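Long-range contacts in pullulanase (PDB 2WAN), which hydrolyses the alpha-1,6-glucosidic linkages of pullulan and probably the alpha-1,6 branch points of starch-derived polysaccharides: residues N195-Q200 against Y244-N249; W332-S337 against K567-Y572; M782-G787 against N800-S805. One frame throughout, in Å; residues are numbered along the deposited sequence.

Contact 1 (N195-Q200 against Y244-N249); sequences NPNLYQ and YIPSTN
Y199 and Y244 form a hydrogen-bonded antiparallel pair where strands 198-205 and 238-245 of the X25 domain's four-stranded sheet lie side by side. Y244 N gives a nearly straight bond to Y199 O (2.8 Å, 171°), and Y199 N returns one to Y244 O. Beyond this pair the backbone-to-backbone bonds between the two segments stop, and the amide of N197 takes over the bridging. S247 N donates to N197 OD1 (2.9 Å) in the carbonyl plane, on a lone pair, while N197 ND2 donates to S247 OG at 2.9 Å, with that oxygen in the amide plane; the two bonds, one accepted and one given, together fix which way round the amide sits. P246 CD also approaches N197 OD1, at 3.3 Å. CG stands anti to the N197 backbone N (chi1 -160°), which carries the amide across to the turn after strand 238-245; ND2 has a second acceptor in S265 O. With an alanine here, S247 N and S247 OG would probably lose their partner on the neighbouring strand, and the turn would be held less firmly. N197 itself is set by an Asx turn, its backbone N bonded to N195 OD1, within the type I turn N195-L198.

Apolar contacts accompany the bonds. The CG of P246 approaches Y199 CD2, the two side chains crossing at about a right angle. Between N197 and Y199, L198 CD1 meets the end of I245, its CD1, at 3.6 Å.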
ATOM      1  N   ASN A 195     -16.998  26.339  19.774  1.00 40.22           N
ATOM      2  CA  ASN A 195     -16.398  27.207  18.768  1.00 38.19           C
ATOM      3  C   ASN A 195     -14.877  27.136  18.941  1.00 37.61           C
ATOM      4  O   ASN A 195     -14.406  26.439  19.854  1.00 36.74           O
ATOM      5  CB  ASN A 195     -16.984  28.633  18.829  1.00 39.05           C
ATOM      6  CG  ASN A 195     -16.590  29.391  20.084  1.00 38.39           C
ATOM      7  OD1 ASN A 195     -15.413  29.695  20.302  1.00 35.18           O
ATOM      8  ND2 ASN A 195     -17.585  29.736  20.899  1.00 39.56           N
ATOM      9  N   PRO A 196     -14.101  27.816  18.070  1.00 35.20           N
ATOM     10  CA  PRO A 196     -12.645  27.711  18.173  1.00 35.05           C
ATOM     11  C   PRO A 196     -12.049  28.138  19.522  1.00 34.09           C
ATOM     12  O   PRO A 196     -10.911  27.774  19.824  1.00 33.75           O
ATOM     13  CB  PRO A 196     -12.152  28.628  17.054  1.00 36.06           C
ATOM     14  CG  PRO A 196     -13.234  28.592  16.056  1.00 35.43           C
ATOM     15  CD  PRO A 196     -14.498  28.550  16.852  1.00 36.23           C
ATOM     16  N   ASN A 197     -12.810  28.892  20.316  1.00 33.90           N
ATOM     17  CA  ASN A 197     -12.361  29.320  21.649  1.00 35.09           C
ATOM     18  C   ASN A 197     -13.286  28.878  22.787  1.00 35.53           C
ATOM     19  O   ASN A 197     -13.339  29.517  23.842  1.00 35.44           O
ATOM     20  CB  ASN A 197     -12.141  30.842  21.690  1.00 34.86           C
ATOM     21  CG  ASN A 197     -11.231  31.273  22.836  1.00 37.29           C
ATOM     22  OD1 ASN A 197     -10.274  30.579  23.182  1.00 36.30           O
ATOM     23  ND2 ASN A 197     -11.527  32.429  23.424  1.00 35.72           N
ATOM     24  N   LEU A 198     -14.007  27.778  22.574  1.00 35.55           N
ATOM     25  CA  LEU A 198     -14.913  27.245  23.591  1.00 34.91           C
ATOM     26  C   LEU A 198     -15.046  25.726  23.486  1.00 34.97           C
ATOM     27  O   LEU A 198     -15.604  25.201  22.525  1.00 35.36           O
ATOM     28  CB  LEU A 198     -16.288  27.925  23.508  1.00 34.64           C
ATOM     29  CG  LEU A 198     -17.407  27.458  24.445  1.00 35.58           C
ATOM     30  CD1 LEU A 198     -17.085  27.767  25.896  1.00 37.05           C
ATOM     31  CD2 LEU A 198     -18.749  28.083  24.070  1.00 37.10           C
ATOM     32  N   TYR A 199     -14.530  25.030  24.493  1.00 32.77           N
ATOM     33  CA  TYR A 199     -14.596  23.574  24.549  1.00 31.86           C
ATOM     34  C   TYR A 199     -15.401  23.141  25.760  1.00 31.69           C
ATOM     35  O   TYR A 199     -15.187  23.640  26.872  1.00 30.03           O
ATOM     36  CB  TYR A 199     -13.185  22.978  24.579  1.00 32.06           C
ATOM     37  CG  TYR A 199     -12.522  22.962  23.224  1.00 32.64           C
ATOM     38  CD1 TYR A 199     -12.401  21.772  22.498  1.00 31.88           C
ATOM     39  CD2 TYR A 199     -12.024  24.135  22.659  1.00 34.66           C
ATOM     40  CE1 TYR A 199     -11.792  21.763  21.234  1.00 33.47           C
ATOM     41  CE2 TYR A 199     -11.419  24.141  21.404  1.00 34.17           C
ATOM     42  CZ  TYR A 199     -11.310  22.955  20.695  1.00 36.26           C
ATOM     43  OH  TYR A 199     -10.703  22.976  19.459  1.00 34.39           O
ATOM     44  N   GLN A 200     -16.346  22.229  25.538  1.00 31.37           N
ATOM     45  CA  GLN A 200     -17.255  21.811  26.591  1.00 32.51           C
ATOM     46  C   GLN A 200     -17.524  20.314  26.588  1.00 33.85           C
ATOM     47  O   GLN A 200     -17.388  19.640  25.560  1.00 33.26           O
ATOM     48  CB  GLN A 200     -18.579  22.584  26.500  1.00 32.91           C
ATOM     49  CG  GLN A 200     -18.425  24.085  26.662  1.00 35.00           C
ATOM     50  CD  GLN A 200     -19.745  24.810  26.811  1.00 37.26           C
ATOM     51  OE1 GLN A 200     -19.930  25.603  27.737  1.00 39.99           O
ATOM     52  NE2 GLN A 200     -20.671  24.546  25.899  1.00 33.37           N
ATOM     53  N   TYR A 244     -13.742  24.682  29.020  1.00 26.73           N
ATOM     54  CA  TYR A 244     -12.356  25.115  28.919  1.00 26.72           C
ATOM     55  C   TYR A 244     -12.215  26.182  27.857  1.00 27.68           C
ATOM     56  O   TYR A 244     -12.665  25.998  26.725  1.00 28.84           O
ATOM     57  CB  TYR A 244     -11.422  23.933  28.625  1.00 24.09           C
ATOM     58  CG  TYR A 244      -9.992  24.328  28.343  1.00 24.68           C
ATOM     59  CD1 TYR A 244      -9.174  24.864  29.349  1.00 23.26           C
ATOM     60  CD2 TYR A 244      -9.440  24.160  27.065  1.00 23.72           C
ATOM     61  CE1 TYR A 244      -7.847  25.225  29.084  1.00 23.37           C
ATOM     62  CE2 TYR A 244      -8.119  24.525  26.791  1.00 25.12           C
ATOM     63  CZ  TYR A 244      -7.328  25.051  27.805  1.00 23.78           C
ATOM     64  OH  TYR A 244      -6.024  25.397  27.537  1.00 25.58           O
ATOM     65  N   ILE A 245     -11.595  27.302  28.225  1.00 27.73           N
ATOM     66  CA  ILE A 245     -11.376  28.412  27.292  1.00 28.06           C
ATOM     67  C   ILE A 245      -9.901  28.514  26.904  1.00 26.04           C
ATOM     68  O   ILE A 245      -9.068  28.896  27.727  1.00 27.88           O
ATOM     69  CB  ILE A 245     -11.860  29.781  27.869  1.00 27.63           C
ATOM     70  CG1 ILE A 245     -13.251  29.665  28.513  1.00 29.57           C
ATOM     71  CG2 ILE A 245     -11.794  30.874  26.794  1.00 29.73           C
ATOM     72  CD1 ILE A 245     -14.398  29.460  27.545  1.00 30.89           C
ATOM     73  N   PRO A 246      -9.568  28.163  25.649  1.00 25.66           N
ATOM     74  CA  PRO A 246      -8.167  28.172  25.197  1.00 26.27           C
ATOM     75  C   PRO A 246      -7.435  29.525  25.358  1.00 26.58           C
ATOM     76  O   PRO A 246      -6.275  29.541  25.766  1.00 25.51           O
ATOM     77  CB  PRO A 246      -8.275  27.768  23.719  1.00 26.87           C
ATOM     78  CG  PRO A 246      -9.511  26.914  23.670  1.00 24.11           C
ATOM     79  CD  PRO A 246     -10.468  27.587  24.634  1.00 27.06           C
ATOM     80  N   SER A 247      -8.106  30.641  25.067  1.00 29.98           N
ATOM     81  CA  SER A 247      -7.462  31.973  25.138  1.00 31.82           C
ATOM     82  C   SER A 247      -6.889  32.306  26.521  1.00 31.57           C
ATOM     83  O   SER A 247      -5.817  32.902  26.627  1.00 32.25           O
ATOM     84  CB  SER A 247      -8.421  33.086  24.692  1.00 30.43           C
ATOM     85  OG  SER A 247      -9.616  33.080  25.454  1.00 32.72           O
ATOM     86  N   THR A 248      -7.598  31.893  27.568  1.00 32.09           N
ATOM     87  CA  THR A 248      -7.253  32.257  28.942  1.00 29.98           C
ATOM     88  C   THR A 248      -6.860  31.056  29.814  1.00 30.79           C
ATOM     89  O   THR A 248      -6.451  31.230  30.973  1.00 28.87           O
ATOM     90  CB  THR A 248      -8.446  32.945  29.617  1.00 29.45           C
ATOM     91  OG1 THR A 248      -9.564  32.049  29.622  1.00 29.00           O
ATOM     92  CG2 THR A 248      -8.841  34.235  28.873  1.00 32.07           C
ATOM     93  N   ASN A 249      -7.001  29.846  29.266  1.00 27.91           N
ATOM     94  CA  ASN A 249      -6.837  28.598  30.032  1.00 28.78           C
ATOM     95  C   ASN A 249      -7.826  28.457  31.182  1.00 27.78           C
ATOM     96  O   ASN A 249      -7.605  27.670  32.107  1.00 27.64           O
ATOM     97  CB  ASN A 249      -5.406  28.440  30.551  1.00 28.54           C
ATOM     98  CG  ASN A 249      -4.387  28.492  29.447  1.00 31.11           C
ATOM     99  OD1 ASN A 249      -3.424  29.253  29.520  1.00 30.71           O
ATOM    100  ND2 ASN A 249      -4.597  27.690  28.406  1.00 28.26           N
TER

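Contact 2 (W332-S337 against K567-Y572)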
ATOM      1  N   TRP A 332      -7.072  17.543 -16.363  1.00 15.09           N
ATOM      2  CA  TRP A 332      -7.595  18.255 -15.198  1.00 15.32           C
ATOM      3  C   TRP A 332      -6.565  19.259 -14.691  1.00 15.41           C
ATOM      4  O   TRP A 332      -5.483  18.877 -14.246  1.00 14.62           O
ATOM      5  CB  TRP A 332      -7.965  17.252 -14.091  1.00 16.89           C
ATOM      6  CG  TRP A 332      -8.717  17.867 -12.924  1.00 15.41           C
ATOM      7  CD1 TRP A 332      -9.976  18.408 -12.943  1.00 19.11           C
ATOM      8  CD2 TRP A 332      -8.248  17.977 -11.578  1.00 14.25           C
ATOM      9  NE1 TRP A 332     -10.316  18.860 -11.676  1.00 18.05           N
ATOM     10  CE2 TRP A 332      -9.273  18.601 -10.823  1.00 17.30           C
ATOM     11  CE3 TRP A 332      -7.062  17.595 -10.929  1.00 15.67           C
ATOM     12  CZ2 TRP A 332      -9.140  18.860  -9.448  1.00 15.80           C
ATOM     13  CZ3 TRP A 332      -6.928  17.858  -9.569  1.00 16.18           C
ATOM     14  CH2 TRP A 332      -7.963  18.487  -8.844  1.00 16.64           C
ATOM     15  N   ALA A 333      -6.887  20.549 -14.786  1.00 15.01           N
ATOM     16  CA  ALA A 333      -5.957  21.598 -14.359  1.00 13.90           C
ATOM     17  C   ALA A 333      -6.755  22.795 -13.827  1.00 16.65           C
ATOM     18  O   ALA A 333      -6.801  23.858 -14.467  1.00 17.09           O
ATOM     19  CB  ALA A 333      -5.045  22.018 -15.503  1.00 12.75           C
ATOM     20  N   PRO A 334      -7.371  22.616 -12.647  1.00 16.94           N
ATOM     21  CA  PRO A 334      -8.367  23.560 -12.124  1.00 17.67           C
ATOM     22  C   PRO A 334      -7.810  24.914 -11.710  1.00 19.67           C
ATOM     23  O   PRO A 334      -8.585  25.865 -11.543  1.00 19.97           O
ATOM     24  CB  PRO A 334      -8.948  22.821 -10.913  1.00 19.64           C
ATOM     25  CG  PRO A 334      -7.845  21.948 -10.445  1.00 17.94           C
ATOM     26  CD  PRO A 334      -7.176  21.472 -11.731  1.00 19.60           C
ATOM     27  N   THR A 335      -6.496  25.013 -11.543  1.00 18.86           N
ATOM     28  CA  THR A 335      -5.891  26.297 -11.167  1.00 19.85           C
ATOM     29  C   THR A 335      -5.175  26.999 -12.329  1.00 20.16           C
ATOM     30  O   THR A 335      -4.693  28.129 -12.185  1.00 20.51           O
ATOM     31  CB  THR A 335      -4.915  26.135 -10.000  1.00 19.52           C
ATOM     32  OG1 THR A 335      -3.805  25.343 -10.427  1.00 18.48           O
ATOM     33  CG2 THR A 335      -5.605  25.481  -8.803  1.00 17.29           C
ATOM     34  N   ALA A 336      -5.107  26.342 -13.485  1.00 18.67           N
ATOM     35  CA  ALA A 336      -4.410  26.922 -14.634  1.00 19.59           C
ATOM     36  C   ALA A 336      -5.164  28.127 -15.207  1.00 19.29           C
ATOM     37  O   ALA A 336      -6.394  28.143 -15.226  1.00 18.70           O
ATOM     38  CB  ALA A 336      -4.183  25.870 -15.724  1.00 20.14           C
ATOM     39  N   SER A 337      -4.409  29.128 -15.658  1.00 20.30           N
ATOM     40  CA  SER A 337      -4.992  30.256 -16.405  1.00 22.18           C
ATOM     41  C   SER A 337      -5.062  29.942 -17.902  1.00 23.64           C
ATOM     42  O   SER A 337      -5.899  30.496 -18.629  1.00 22.78           O
ATOM     43  CB  SER A 337      -4.190  31.539 -16.167  1.00 21.69           C
ATOM     44  OG  SER A 337      -2.850  31.422 -16.616  1.00 25.37           O
ATOM     45  N   LYS A 567       3.639  19.831 -12.206  1.00 15.46           N
ATOM     46  CA  LYS A 567       3.608  20.804 -13.309  1.00 15.56           C
ATOM     47  C   LYS A 567       2.177  21.116 -13.792  1.00 16.28           C
ATOM     48  O   LYS A 567       1.942  22.144 -14.427  1.00 18.26           O
ATOM     49  CB  LYS A 567       4.533  20.368 -14.463  1.00 13.21           C
ATOM     50  CG  LYS A 567       6.023  20.377 -14.080  1.00 13.76           C
ATOM     51  CD  LYS A 567       6.964  20.041 -15.251  1.00 15.87           C
ATOM     52  CE  LYS A 567       6.927  18.577 -15.699  1.00 19.05           C
ATOM     53  NZ  LYS A 567       7.910  18.366 -16.819  1.00 15.05           N
ATOM     54  N   ILE A 568       1.219  20.245 -13.488  1.00 14.39           N
ATOM     55  CA  ILE A 568      -0.159  20.435 -13.943  1.00 14.57           C
ATOM     56  C   ILE A 568      -1.042  21.028 -12.838  1.00 16.17           C
ATOM     57  O   ILE A 568      -1.780  21.986 -13.084  1.00 17.25           O
ATOM     58  CB  ILE A 568      -0.757  19.119 -14.530  1.00 14.33           C
ATOM     59  CG1 ILE A 568       0.117  18.636 -15.697  1.00 13.73           C
ATOM     60  CG2 ILE A 568      -2.236  19.316 -14.979  1.00 14.69           C
ATOM     61  CD1 ILE A 568      -0.229  17.246 -16.210  1.00 14.01           C
ATOM     62  N   VAL A 569      -0.968  20.457 -11.634  1.00 15.74           N
ATOM     63  CA  VAL A 569      -1.745  20.944 -10.486  1.00 16.06           C
ATOM     64  C   VAL A 569      -0.806  21.001  -9.270  1.00 17.78           C
ATOM     65  O   VAL A 569      -0.722  20.025  -8.503  1.00 17.32           O
ATOM     66  CB  VAL A 569      -2.976  20.049 -10.157  1.00 16.48           C
ATOM     67  CG1 VAL A 569      -3.947  20.788  -9.230  1.00 16.02           C
ATOM     68  CG2 VAL A 569      -3.727  19.617 -11.424  1.00 14.81           C
ATOM     69  N   PRO A 570      -0.079  22.133  -9.107  1.00 16.68           N
ATOM     70  CA  PRO A 570       0.980  22.264  -8.108  1.00 16.81           C
ATOM     71  C   PRO A 570       0.607  21.738  -6.722  1.00 15.65           C
ATOM     72  O   PRO A 570      -0.390  22.171  -6.122  1.00 18.52           O
ATOM     73  CB  PRO A 570       1.268  23.776  -8.107  1.00 17.34           C
ATOM     74  CG  PRO A 570       1.065  24.151  -9.551  1.00 15.64           C
ATOM     75  CD  PRO A 570      -0.134  23.328  -9.984  1.00 15.96           C
ATOM     76  N   GLN A 571       1.406  20.769  -6.267  1.00 17.31           N
ATOM     77  CA  GLN A 571       1.298  20.105  -4.946  1.00 18.07           C
ATOM     78  C   GLN A 571       0.110  19.194  -4.676  1.00 17.66           C
ATOM     79  O   GLN A 571       0.188  18.353  -3.783  1.00 18.38           O
ATOM     80  CB  GLN A 571       1.388  21.109  -3.790  1.00 16.20           C
ATOM     81  CG  GLN A 571       2.724  21.824  -3.672  1.00 15.95           C
ATOM     82  CD  GLN A 571       2.761  22.692  -2.427  1.00 21.31           C
ATOM     83  OE1 GLN A 571       1.856  22.629  -1.588  1.00 20.01           O
ATOM     84  NE2 GLN A 571       3.793  23.518  -2.309  1.00 23.64           N
ATOM     85  N   TYR A 572      -0.988  19.379  -5.402  1.00 15.45           N
ATOM     86  CA  TYR A 572      -2.261  18.777  -5.047  1.00 14.77           C
ATOM     87  C   TYR A 572      -2.279  17.245  -5.083  1.00 14.39           C
ATOM     88  O   TYR A 572      -3.070  16.627  -4.373  1.00 15.98           O
ATOM     89  CB  TYR A 572      -3.395  19.329  -5.926  1.00 14.95           C
ATOM     90  CG  TYR A 572      -4.769  18.851  -5.494  1.00 16.40           C
ATOM     91  CD1 TYR A 572      -5.417  19.432  -4.404  1.00 15.56           C
ATOM     92  CD2 TYR A 572      -5.427  17.830  -6.186  1.00 15.51           C
ATOM     93  CE1 TYR A 572      -6.656  19.003  -4.006  1.00 16.30           C
ATOM     94  CE2 TYR A 572      -6.669  17.389  -5.795  1.00 14.39           C
ATOM     95  CZ  TYR A 572      -7.284  17.982  -4.702  1.00 14.49           C
ATOM     96  OH  TYR A 572      -8.503  17.561  -4.307  1.00 14.12           O
TER
HETATM   97  O   HOH W   1      -4.102  23.402 -12.234  1.00 16.50           O
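W332, at the end of strand 326-332 in the CBM48 module, packs with V569 and Y572, which follow helix 564-568 of the alpha-amylase catalytic domain, so this contact is part of the seam between the two domains. The six-membered ring of W332 and the ring of Y572 meet obliquely, their planes 56° apart and centroids 5.5 Å apart. Y572 CE2 comes in at the edge of the indole, near its plane, 3.5 Å from W332 CH2. With CG anti to the backbone N (chi1 -174°), Y572 extends toward the tryptophan; its hydroxyl is bonded to N307 OD1, and its ring also stacks with H596.

V569, the first residue to leave the helix, points its CB at the module and sets its methyls against both P334 and the indole. Its CG2 touches W332 CE3 and, 3.9 Å away, P334 CD. That same P334 CD sits over the centre of the indole, 3.6 Å above its plane, so the proline covers one face of the tryptophan while the tyrosine meets its rim. Alongside, I568 CG2 rests against A333 CB at 3.9 Å and also approaches W332 O.

Polar linkage comes through one water. It accepts from T335 N at 3.0 Å and donates to I568 O at 2.8 Å, joining the type I turn A333-A336 to the end of the helix. The side chains therefore hold this stretch of the domain boundary by apolar and aromatic contact, while the water serves two backbone groups that do not meet directly.

Contact 3 (M782-G787 against N800-S805)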
ATOM      1  N   MET A 782      15.594 -22.680  -5.372  1.00  7.94           N
ATOM      2  CA  MET A 782      16.954 -23.070  -5.735  1.00 10.37           C
ATOM      3  C   MET A 782      18.025 -22.368  -4.892  1.00 10.26           C
ATOM      4  O   MET A 782      19.177 -22.206  -5.338  1.00 11.66           O
ATOM      5  CB  MET A 782      17.190 -22.855  -7.239  1.00  9.06           C
ATOM      6  CG  MET A 782      17.025 -21.394  -7.715  1.00 11.91           C
ATOM      7  SD  MET A 782      17.304 -21.315  -9.505  1.00 13.23           S
ATOM      8  CE  MET A 782      16.847 -19.617  -9.821  1.00 16.05           C
ATOM      9  N   LEU A 783      17.633 -21.947  -3.684  1.00  8.50           N
ATOM     10  CA  LEU A 783      18.527 -21.323  -2.692  1.00 10.11           C
ATOM     11  C   LEU A 783      19.250 -20.133  -3.311  1.00 11.90           C
ATOM     12  O   LEU A 783      20.466 -19.980  -3.177  1.00 12.80           O
ATOM     13  CB  LEU A 783      19.511 -22.345  -2.088  1.00 10.61           C
ATOM     14  CG  LEU A 783      18.912 -23.680  -1.581  1.00 10.16           C
ATOM     15  CD1 LEU A 783      20.036 -24.561  -0.955  1.00  8.19           C
ATOM     16  CD2 LEU A 783      17.756 -23.469  -0.550  1.00 10.90           C
ATOM     17  N   ARG A 784      18.490 -19.304  -4.022  1.00 10.01           N
ATOM     18  CA  ARG A 784      19.056 -18.097  -4.626  1.00 12.06           C
ATOM     19  C   ARG A 784      19.791 -17.281  -3.562  1.00 12.65           C
ATOM     20  O   ARG A 784      19.344 -17.194  -2.420  1.00 11.36           O
ATOM     21  CB  ARG A 784      17.949 -17.275  -5.291  1.00 11.34           C
ATOM     22  CG  ARG A 784      18.356 -15.881  -5.755  1.00 11.93           C
ATOM     23  CD  ARG A 784      17.324 -15.392  -6.755  1.00  9.72           C
ATOM     24  NE  ARG A 784      17.369 -13.956  -7.032  1.00 10.71           N
ATOM     25  CZ  ARG A 784      16.695 -13.047  -6.338  1.00 13.72           C
ATOM     26  NH1 ARG A 784      15.973 -13.427  -5.291  1.00 11.58           N
ATOM     27  NH2 ARG A 784      16.746 -11.758  -6.695  1.00 12.17           N
ATOM     28  N   THR A 785      20.953 -16.753  -3.933  1.00 11.55           N
ATOM     29  CA  THR A 785      21.796 -16.011  -2.995  1.00 11.29           C
ATOM     30  C   THR A 785      22.143 -14.635  -3.566  1.00 11.68           C
ATOM     31  O   THR A 785      22.407 -14.504  -4.771  1.00 13.94           O
ATOM     32  CB  THR A 785      23.097 -16.806  -2.634  1.00 10.85           C
ATOM     33  OG1 THR A 785      23.922 -16.013  -1.771  1.00 12.06           O
ATOM     34  CG2 THR A 785      23.893 -17.173  -3.868  1.00 14.46           C
ATOM     35  N   LYS A 786      22.107 -13.620  -2.699  1.00 12.38           N
ATOM     36  CA  LYS A 786      22.515 -12.258  -3.039  1.00 11.52           C
ATOM     37  C   LYS A 786      23.864 -11.949  -2.396  1.00 13.13           C
ATOM     38  O   LYS A 786      24.251 -10.776  -2.261  1.00 12.61           O
ATOM     39  CB  LYS A 786      21.476 -11.243  -2.545  1.00 12.06           C
ATOM     40  CG  LYS A 786      20.117 -11.354  -3.285  1.00 10.91           C
ATOM     41  CD  LYS A 786      19.047 -10.448  -2.714  1.00 13.99           C
ATOM     42  CE  LYS A 786      17.712 -10.558  -3.524  1.00 11.47           C
ATOM     43  NZ  LYS A 786      16.721  -9.569  -2.990  1.00 12.02           N
ATOM     44  N   GLY A 787      24.572 -12.999  -1.993  1.00 13.52           N
ATOM     45  CA  GLY A 787      25.852 -12.821  -1.292  1.00 16.94           C
ATOM     46  C   GLY A 787      25.715 -12.054   0.010  1.00 18.34           C
ATOM     47  O   GLY A 787      26.671 -11.405   0.459  1.00 18.60           O
ATOM     48  N   ASN A 800      21.490 -10.042  -7.991  1.00 12.53           N
ATOM     49  CA  ASN A 800      20.047 -10.325  -8.119  1.00 11.58           C
ATOM     50  C   ASN A 800      19.586 -11.401  -9.094  1.00 12.19           C
ATOM     51  O   ASN A 800      18.442 -11.865  -9.003  1.00 11.48           O
ATOM     52  CB  ASN A 800      19.315  -9.025  -8.496  1.00 12.08           C
ATOM     53  CG  ASN A 800      19.220  -8.061  -7.345  1.00 13.56           C
ATOM     54  OD1 ASN A 800      18.572  -8.349  -6.341  1.00 15.15           O
ATOM     55  ND2 ASN A 800      19.850  -6.896  -7.486  1.00 14.40           N
ATOM     56  N   GLN A 801      20.419 -11.795 -10.049  1.00 11.19           N
ATOM     57  CA  GLN A 801      19.899 -12.649 -11.123  1.00 11.27           C
ATOM     58  C   GLN A 801      19.448 -14.019 -10.633  1.00 12.37           C
ATOM     59  O   GLN A 801      19.898 -14.500  -9.562  1.00 12.22           O
ATOM     60  CB  GLN A 801      20.941 -12.829 -12.226  1.00  9.76           C
ATOM     61  CG  GLN A 801      22.093 -13.797 -11.846  1.00 10.93           C
ATOM     62  CD  GLN A 801      23.343 -13.548 -12.675  1.00 14.20           C
ATOM     63  OE1 GLN A 801      23.249 -13.067 -13.803  1.00 13.88           O
ATOM     64  NE2 GLN A 801      24.521 -13.894 -12.123  1.00 13.10           N
ATOM     65  N   PHE A 802      18.549 -14.638 -11.400  1.00  9.85           N
ATOM     66  CA  PHE A 802      18.325 -16.079 -11.276  1.00 10.57           C
ATOM     67  C   PHE A 802      19.551 -16.777 -11.887  1.00 10.28           C
ATOM     68  O   PHE A 802      19.760 -16.749 -13.108  1.00 12.62           O
ATOM     69  CB  PHE A 802      17.036 -16.499 -11.997  1.00  9.33           C
ATOM     70  CG  PHE A 802      15.769 -16.230 -11.218  1.00 11.39           C
ATOM     71  CD1 PHE A 802      15.622 -15.081 -10.433  1.00 16.95           C
ATOM     72  CD2 PHE A 802      14.710 -17.127 -11.306  1.00 12.64           C
ATOM     73  CE1 PHE A 802      14.423 -14.844  -9.715  1.00 17.34           C
ATOM     74  CE2 PHE A 802      13.515 -16.894 -10.611  1.00 14.65           C
ATOM     75  CZ  PHE A 802      13.373 -15.761  -9.821  1.00 16.23           C
ATOM     76  N   ASP A 803      20.386 -17.365 -11.020  1.00  8.98           N
ATOM     77  CA  ASP A 803      21.525 -18.147 -11.442  1.00 12.15           C
ATOM     78  C   ASP A 803      20.979 -19.566 -11.547  1.00 11.91           C
ATOM     79  O   ASP A 803      20.783 -20.250 -10.526  1.00 11.86           O
ATOM     80  CB  ASP A 803      22.654 -18.037 -10.394  1.00 11.08           C
ATOM     81  CG  ASP A 803      23.760 -19.066 -10.607  1.00 13.15           C
ATOM     82  OD1 ASP A 803      23.711 -19.819 -11.593  1.00 11.27           O
ATOM     83  OD2 ASP A 803      24.692 -19.121  -9.778  1.00 13.97           O
ATOM     84  N   TRP A 804      20.685 -19.991 -12.779  1.00 11.31           N
ATOM     85  CA  TRP A 804      19.963 -21.243 -12.991  1.00 11.42           C
ATOM     86  C   TRP A 804      20.802 -22.493 -12.725  1.00 10.77           C
ATOM     87  O   TRP A 804      20.250 -23.574 -12.589  1.00 11.47           O
ATOM     88  CB  TRP A 804      19.337 -21.274 -14.396  1.00  9.70           C
ATOM     89  CG  TRP A 804      18.223 -20.252 -14.560  1.00  9.44           C
ATOM     90  CD1 TRP A 804      18.350 -18.943 -14.953  1.00  9.16           C
ATOM     91  CD2 TRP A 804      16.820 -20.451 -14.294  1.00 11.86           C
ATOM     92  NE1 TRP A 804      17.111 -18.336 -14.990  1.00 12.22           N
ATOM     93  CE2 TRP A 804      16.159 -19.234 -14.591  1.00  9.77           C
ATOM     94  CE3 TRP A 804      16.061 -21.543 -13.838  1.00 10.98           C
ATOM     95  CZ2 TRP A 804      14.767 -19.069 -14.445  1.00 10.51           C
ATOM     96  CZ3 TRP A 804      14.664 -21.383 -13.696  1.00 10.89           C
ATOM     97  CH2 TRP A 804      14.037 -20.155 -14.008  1.00  8.33           C
ATOM     98  N   SER A 805      22.128 -22.338 -12.621  1.00 10.39           N
ATOM     99  CA  SER A 805      22.975 -23.429 -12.146  1.00 10.73           C
ATOM    100  C   SER A 805      22.581 -23.893 -10.741  1.00  9.60           C
ATOM    101  O   SER A 805      22.838 -25.041 -10.375  1.00 11.13           O
ATOM    102  CB  SER A 805      24.481 -23.050 -12.164  1.00  9.12           C
ATOM    103  OG  SER A 805      24.841 -22.210 -11.086  1.00 13.51           O
TER
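R784 grips a single oxygen of the facing segment, N800 O, with two nitrogens side-on: NH2 donates at 2.9 Å and NE at 3.1 Å. The oxygen lies in the guanidinium plane, but the NE donor stands well above the carbonyl plane of N800. F802 CE1 is over one face of the guanidinium, the two planes 47° apart. Beside it, M782 CE touches F802 CD2 at 3.6 Å, its side chain crossing that of F802 at about a right angle. The M782 sulfur makes an oblique Met-aromatic contact with the six-membered ring of W804, SD lying 5.1 Å from the centroid, while F802 CB packs over a face of the same indole.

Segment 782-787 is in the loop after strand 773-777, the eighth strand of the catalytic beta/alpha barrel, and segment 800-805 links short helix 797-800 to helix 805-809. R784 runs extended from CG to NE, and its NH1 is held by Q777, a residue of that eighth strand. W804 NE1 is fixed by F443 O of helix 440-444. Farther out, D803 OD1 accepts from N448 ND2 and from S805 OG (2.7 Å), with a weak capping bond from S805 N at the turn leading into helix 805-809.

In the fold
All three contacts are mainly buried, yet each belongs to a different level of the architecture. Contact 1 lies within one accessory domain, contact 2 joins the CBM48 module to the catalytic domain, and contact 3 ties together two loops that follow the last barrel strand. None shares a strand or helix with another; the centres of contacts 1 and 3 are about 64 Å apart, on opposite sides of the chain's centre, and the centre of contact 2 is about 38 Å from that of contact 1 and about 46 Å from that of contact 3. The chemistry changes accordingly: sheet bonds extended by an amide in contact 1, apolar side chains and one water in contact 2, and a charged guanidinium on a backbone carbonyl in contact 3.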